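Long-range contact in DUF2235 domain-containing protein (Pseudomonas aeruginosa, PDB 4O5P), which is a type VI secretion effector of the Tle1 family, a phospholipase that probably hydrolyses membrane phospholipids with an alpha/beta-hydrolase catalytic domain: residues 173-181 / 193-203. Sequence-based numbering, arbitrary orientation.
Sequences GLVEEMSTN and ENGEKKRRAAL
Met178, a selenomethionine, lies against one side of helix 195-203, its CG pressed onto Ala202 CB at 3.5 Å, tighter than ordinary van der Waals contact. From there the chain bends at chi3 (84°) and brings CE to Leu203 CD2 at 3.9 Å, the two side chains crossing nearly at a right angle, while CB rests against the aliphatic start of Arg199. Past the end of the helix, Thr180 presses its methyl CG2 to 3.5 Å from Gly195 CA and also meets the carbonyl of Glu193; its hydroxyl turns instead to Glu143. The pair is a worked example of two helices meeting near a turn, with apolar contact along them and polar contact at the ends; the short segments run at 149° with axes 8.6 Å apart. A lysine of the second helix, Lys198, donates from NZ to a single carbonyl, Ser179 O, just past the end of the first, at 2.8 Å and with the donor 20° out of the carbonyl plane. The same ammonium is salt-bridged to Glu193. Waters join Glu177 O to Lys198 O and Met178 O to Arg199 NH1. The two helices are successive elements of a hairpin with short strands 184-185 and 189-190 in its connection; helix 139-162 touches Met178 and Arg199 through Asn147, and helix 238-254 receives Leu203 on Leu253 and pairs Glu252 with Arg199.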
ATOM      1  N   GLY A 173      19.691   0.197 -14.761  1.00 29.61           N
ATOM      2  CA  GLY A 173      20.341   1.492 -14.896  1.00 30.39           C
ATOM      3  C   GLY A 173      19.374   2.660 -15.013  1.00 29.05           C
ATOM      4  O   GLY A 173      19.660   3.772 -14.557  1.00 24.95           O
ATOM      5  N   LEU A 174      18.231   2.416 -15.641  1.00 26.67           N
ATOM      6  CA  LEU A 174      17.250   3.469 -15.850  1.00 24.84           C
ATOM      7  C   LEU A 174      16.644   3.817 -14.507  1.00 22.43           C
ATOM      8  O   LEU A 174      16.600   4.989 -14.124  1.00 20.35           O
ATOM      9  CB  LEU A 174      16.162   3.008 -16.832  1.00 21.22           C
ATOM     10  CG  LEU A 174      16.607   2.935 -18.291  1.00 25.71           C
ATOM     11  CD1 LEU A 174      15.734   1.970 -19.065  1.00 26.75           C
ATOM     12  CD2 LEU A 174      16.567   4.303 -18.939  1.00 23.97           C
ATOM     13  N   VAL A 175      16.216   2.781 -13.790  1.00 22.32           N
ATOM     14  CA  VAL A 175      15.645   2.948 -12.457  1.00 24.21           C
ATOM     15  C   VAL A 175      16.643   3.673 -11.555  1.00 23.11           C
ATOM     16  O   VAL A 175      16.257   4.567 -10.819  1.00 21.99           O
ATOM     17  CB  VAL A 175      15.237   1.594 -11.836  1.00 23.69           C
ATOM     18  CG1 VAL A 175      14.846   1.756 -10.350  1.00 21.18           C
ATOM     19  CG2 VAL A 175      14.095   0.974 -12.627  1.00 22.83           C
ATOM     20  N   GLU A 176      17.926   3.309 -11.634  1.00 27.74           N
ATOM     21  CA  GLU A 176      18.947   3.999 -10.833  1.00 24.00           C
ATOM     22  C   GLU A 176      19.111   5.476 -11.200  1.00 23.86           C
ATOM     23  O   GLU A 176      19.263   6.326 -10.317  1.00 25.89           O
ATOM     24  CB  GLU A 176      20.299   3.308 -10.981  1.00 29.89           C
ATOM     25  CG  GLU A 176      20.427   1.984 -10.248  1.00 31.80           C
ATOM     26  CD  GLU A 176      21.831   1.442 -10.337  1.00 37.06           C
ATOM     27  OE1 GLU A 176      22.483   1.656 -11.386  1.00 38.38           O
ATOM     28  OE2 GLU A 176      22.292   0.820  -9.362  1.00 36.06           O
ATOM     29  N   GLU A 177      19.115   5.764 -12.501  1.00 22.61           N
ATOM     30  CA  GLU A 177      19.214   7.136 -13.017  1.00 24.44           C
ATOM     31  C   GLU A 177      18.028   8.017 -12.644  1.00 23.92           C
ATOM     32  O   GLU A 177      18.183   9.232 -12.491  1.00 23.83           O
ATOM     33  CB  GLU A 177      19.352   7.127 -14.547  1.00 24.52           C
ATOM     34  CG  GLU A 177      20.689   6.607 -15.063  1.00 29.61           C
ATOM     35  CD  GLU A 177      20.726   6.505 -16.586  1.00 34.35           C
ATOM     36  OE1 GLU A 177      20.032   7.306 -17.260  1.00 38.03           O
ATOM     37  OE2 GLU A 177      21.438   5.619 -17.106  1.00 32.48           O
HETATM   38  N   MSE A 178      16.837   7.417 -12.528  1.00 26.38           N
HETATM   39  CA  MSE A 178      15.623   8.178 -12.196  1.00 20.48           C
HETATM   40  C   MSE A 178      15.467   8.430 -10.677  1.00 23.52           C
HETATM   41  O   MSE A 178      14.689   9.290 -10.269  1.00 23.49           O
HETATM   42  CB  MSE A 178      14.367   7.477 -12.753  1.00 22.52           C
HETATM   43  CG  MSE A 178      14.355   7.271 -14.277  1.00 21.19           C
HETATM   44 SE   MSE A 178      13.349   5.690 -14.882  0.69 21.97          SE
HETATM   45  CE  MSE A 178      11.561   6.475 -14.895  1.00 21.42           C
ATOM     46  N   SER A 179      16.212   7.693  -9.850  1.00 22.45           N
ATOM     47  CA  SER A 179      16.095   7.812  -8.378  1.00 24.66           C
ATOM     48  C   SER A 179      16.452   9.205  -7.871  1.00 28.64           C
ATOM     49  O   SER A 179      17.208   9.947  -8.517  1.00 26.83           O
ATOM     50  CB  SER A 179      17.005   6.788  -7.678  1.00 28.27           C
ATOM     51  OG  SER A 179      16.866   6.831  -6.263  1.00 27.47           O
ATOM     52  N   THR A 180      15.918   9.560  -6.704  1.00 27.66           N
ATOM     53  CA  THR A 180      16.299  10.812  -6.068  1.00 24.53           C
ATOM     54  C   THR A 180      17.404  10.619  -5.028  1.00 26.89           C
ATOM     55  O   THR A 180      17.846  11.589  -4.412  1.00 29.79           O
ATOM     56  CB  THR A 180      15.090  11.556  -5.472  1.00 29.49           C
ATOM     57  OG1 THR A 180      14.243  10.635  -4.769  1.00 27.27           O
ATOM     58  CG2 THR A 180      14.293  12.192  -6.582  1.00 29.18           C
ATOM     59  N   ASN A 181      17.854   9.374  -4.853  1.00 23.69           N
ATOM     60  CA  ASN A 181      18.986   9.059  -3.968  1.00 26.68           C
ATOM     61  C   ASN A 181      18.953   9.674  -2.569  1.00 27.94           C
ATOM     62  O   ASN A 181      19.960  10.223  -2.118  1.00 27.85           O
ATOM     63  CB  ASN A 181      20.308   9.476  -4.624  1.00 29.96           C
ATOM     64  CG  ASN A 181      20.464   8.926  -6.017  1.00 27.83           C
ATOM     65  OD1 ASN A 181      20.665   9.674  -6.966  1.00 32.66           O
ATOM     66  ND2 ASN A 181      20.376   7.610  -6.148  1.00 27.81           N
ATOM     67  N   GLU A 193      17.298  15.674  -4.572  1.00 32.90           N
ATOM     68  CA  GLU A 193      17.312  15.716  -6.028  1.00 31.71           C
ATOM     69  C   GLU A 193      15.880  15.870  -6.565  1.00 30.74           C
ATOM     70  O   GLU A 193      14.912  15.457  -5.929  1.00 30.02           O
ATOM     71  CB  GLU A 193      18.000  14.474  -6.612  1.00 32.43           C
ATOM     72  CG  GLU A 193      19.493  14.337  -6.269  1.00 32.59           C
ATOM     73  CD  GLU A 193      20.122  13.063  -6.838  1.00 35.11           C
ATOM     74  OE1 GLU A 193      19.401  12.277  -7.487  1.00 33.15           O
ATOM     75  OE2 GLU A 193      21.335  12.837  -6.633  1.00 36.25           O
ATOM     76  N   ASN A 194      15.762  16.491  -7.730  1.00 28.48           N
ATOM     77  CA  ASN A 194      14.471  16.749  -8.350  1.00 34.43           C
ATOM     78  C   ASN A 194      14.025  15.545  -9.183  1.00 30.88           C
ATOM     79  O   ASN A 194      14.530  15.326 -10.293  1.00 27.59           O
ATOM     80  CB  ASN A 194      14.570  18.008  -9.223  1.00 32.89           C
ATOM     81  CG  ASN A 194      13.243  18.407  -9.843  1.00 33.05           C
ATOM     82  OD1 ASN A 194      12.497  17.572 -10.339  1.00 36.02           O
ATOM     83  ND2 ASN A 194      12.945  19.697  -9.811  1.00 34.65           N
ATOM     84  N   GLY A 195      13.075  14.777  -8.644  1.00 29.38           N
ATOM     85  CA  GLY A 195      12.578  13.576  -9.295  1.00 27.16           C
ATOM     86  C   GLY A 195      12.065  13.765 -10.714  1.00 25.62           C
ATOM     87  O   GLY A 195      12.379  12.967 -11.601  1.00 20.56           O
ATOM     88  N   GLU A 196      11.286  14.820 -10.931  1.00 24.97           N
ATOM     89  CA  GLU A 196      10.731  15.090 -12.254  1.00 26.57           C
ATOM     90  C   GLU A 196      11.856  15.211 -13.286  1.00 27.76           C
ATOM     91  O   GLU A 196      11.864  14.518 -14.323  1.00 27.73           O
ATOM     92  CB  GLU A 196       9.880  16.363 -12.212  1.00 31.83           C
ATOM     93  CG  GLU A 196       8.960  16.533 -13.415  1.00 30.59           C
ATOM     94  CD  GLU A 196       8.064  17.769 -13.323  1.00 38.72           C
ATOM     95  OE1 GLU A 196       8.110  18.477 -12.289  1.00 40.73           O
ATOM     96  OE2 GLU A 196       7.317  18.030 -14.294  1.00 35.63           O
ATOM     97  N   LYS A 197      12.828  16.063 -12.980  1.00 30.00           N
ATOM     98  CA  LYS A 197      13.950  16.284 -13.887  1.00 30.26           C
ATOM     99  C   LYS A 197      14.700  15.001 -14.182  1.00 29.05           C
ATOM    100  O   LYS A 197      15.020  14.713 -15.344  1.00 29.45           O
ATOM    101  CB  LYS A 197      14.914  17.323 -13.314  1.00 31.42           C
ATOM    102  CG  LYS A 197      14.381  18.740 -13.328  1.00 33.36           C
ATOM    103  CD  LYS A 197      15.425  19.717 -12.783  1.00 37.80           C
ATOM    104  CE  LYS A 197      14.916  21.166 -12.828  1.00 40.74           C
ATOM    105  NZ  LYS A 197      14.690  21.657 -14.221  1.00 47.27           N
ATOM    106  N   LYS A 198      14.985  14.230 -13.133  1.00 24.74           N
ATOM    107  CA  LYS A 198      15.763  13.003 -13.285  1.00 26.60           C
ATOM    108  C   LYS A 198      15.038  11.943 -14.116  1.00 25.05           C
ATOM    109  O   LYS A 198      15.653  11.279 -14.952  1.00 25.11           O
ATOM    110  CB  LYS A 198      16.169  12.443 -11.920  1.00 28.00           C
ATOM    111  CG  LYS A 198      17.091  13.383 -11.157  1.00 30.89           C
ATOM    112  CD  LYS A 198      17.866  12.646 -10.086  1.00 32.37           C
ATOM    113  CE  LYS A 198      18.877  11.692 -10.678  1.00 29.41           C
ATOM    114  NZ  LYS A 198      19.587  10.951  -9.602  1.00 29.15           N
ATOM    115  N   ARG A 199      13.735  11.793 -13.884  1.00 24.26           N
ATOM    116  CA  ARG A 199      12.920  10.835 -14.631  1.00 22.13           C
ATOM    117  C   ARG A 199      12.839  11.217 -16.117  1.00 24.59           C
ATOM    118  O   ARG A 199      13.022  10.365 -17.017  1.00 19.46           O
ATOM    119  CB  ARG A 199      11.505  10.765 -14.037  1.00 22.37           C
ATOM    120  CG  ARG A 199      11.456  10.217 -12.620  1.00 22.59           C
ATOM    121  CD  ARG A 199      10.031   9.950 -12.169  1.00 23.83           C
ATOM    122  NE  ARG A 199       9.248  11.164 -11.921  1.00 22.10           N
ATOM    123  CZ  ARG A 199       9.243  11.848 -10.772  1.00 21.12           C
ATOM    124  NH1 ARG A 199      10.002  11.468  -9.751  1.00 20.87           N
ATOM    125  NH2 ARG A 199       8.484  12.931 -10.648  1.00 20.19           N
ATOM    126  N   ARG A 200      12.570  12.496 -16.379  1.00 24.84           N
ATOM    127  CA  ARG A 200      12.500  12.951 -17.777  1.00 29.23           C
ATOM    128  C   ARG A 200      13.829  12.766 -18.496  1.00 26.79           C
ATOM    129  O   ARG A 200      13.869  12.194 -19.591  1.00 25.55           O
ATOM    130  CB  ARG A 200      12.068  14.410 -17.888  1.00 28.86           C
ATOM    131  CG  ARG A 200      11.942  14.867 -19.336  1.00 29.61           C
ATOM    132  CD  ARG A 200      11.401  16.272 -19.446  1.00 27.83           C
ATOM    133  NE  ARG A 200      10.029  16.385 -18.954  1.00 39.01           N
ATOM    134  CZ  ARG A 200       8.949  16.005 -19.640  1.00 34.92           C
ATOM    135  NH1 ARG A 200       9.070  15.467 -20.850  1.00 35.45           N
ATOM    136  NH2 ARG A 200       7.745  16.156 -19.112  1.00 30.48           N
ATOM    137  N   ALA A 201      14.906  13.241 -17.862  1.00 23.56           N
ATOM    138  CA  ALA A 201      16.255  13.097 -18.403  1.00 28.82           C
ATOM    139  C   ALA A 201      16.565  11.644 -18.723  1.00 27.17           C
ATOM    140  O   ALA A 201      16.985  11.322 -19.838  1.00 24.15           O
ATOM    141  CB  ALA A 201      17.301  13.669 -17.435  1.00 25.10           C
ATOM    142  N   ALA A 202      16.341  10.759 -17.756  1.00 23.76           N
ATOM    143  CA  ALA A 202      16.668   9.355 -17.978  1.00 23.77           C
ATOM    144  C   ALA A 202      15.840   8.725 -19.094  1.00 24.91           C
ATOM    145  O   ALA A 202      16.335   7.850 -19.802  1.00 22.21           O
ATOM    146  CB  ALA A 202      16.530   8.549 -16.697  1.00 25.28           C
ATOM    147  N   LEU A 203      14.576   9.133 -19.228  1.00 24.80           N
ATOM    148  CA  LEU A 203      13.708   8.508 -20.237  1.00 26.61           C
ATOM    149  C   LEU A 203      13.892   9.068 -21.645  1.00 27.92           C
ATOM    150  O   LEU A 203      13.530   8.418 -22.637  1.00 27.37           O
ATOM    151  CB  LEU A 203      12.239   8.647 -19.846  1.00 23.18           C
ATOM    152  CG  LEU A 203      11.769   7.821 -18.647  1.00 24.23           C
ATOM    153  CD1 LEU A 203      10.259   7.893 -18.519  1.00 24.23           C
ATOM    154  CD2 LEU A 203      12.253   6.382 -18.748  1.00 21.97           C
TER
HETATM  155  O   HOH W   1      20.782   8.905  -9.997  1.00 29.66           O
HETATM  156  O   HOH W   2      18.205  11.229 -14.692  1.00 30.57           O
HETATM  157  O   HOH W   3      12.085   9.342  -9.360  1.00 21.37           O
HETATM  158  O   HOH W   4      16.589  13.478  -2.621  1.00 30.50           O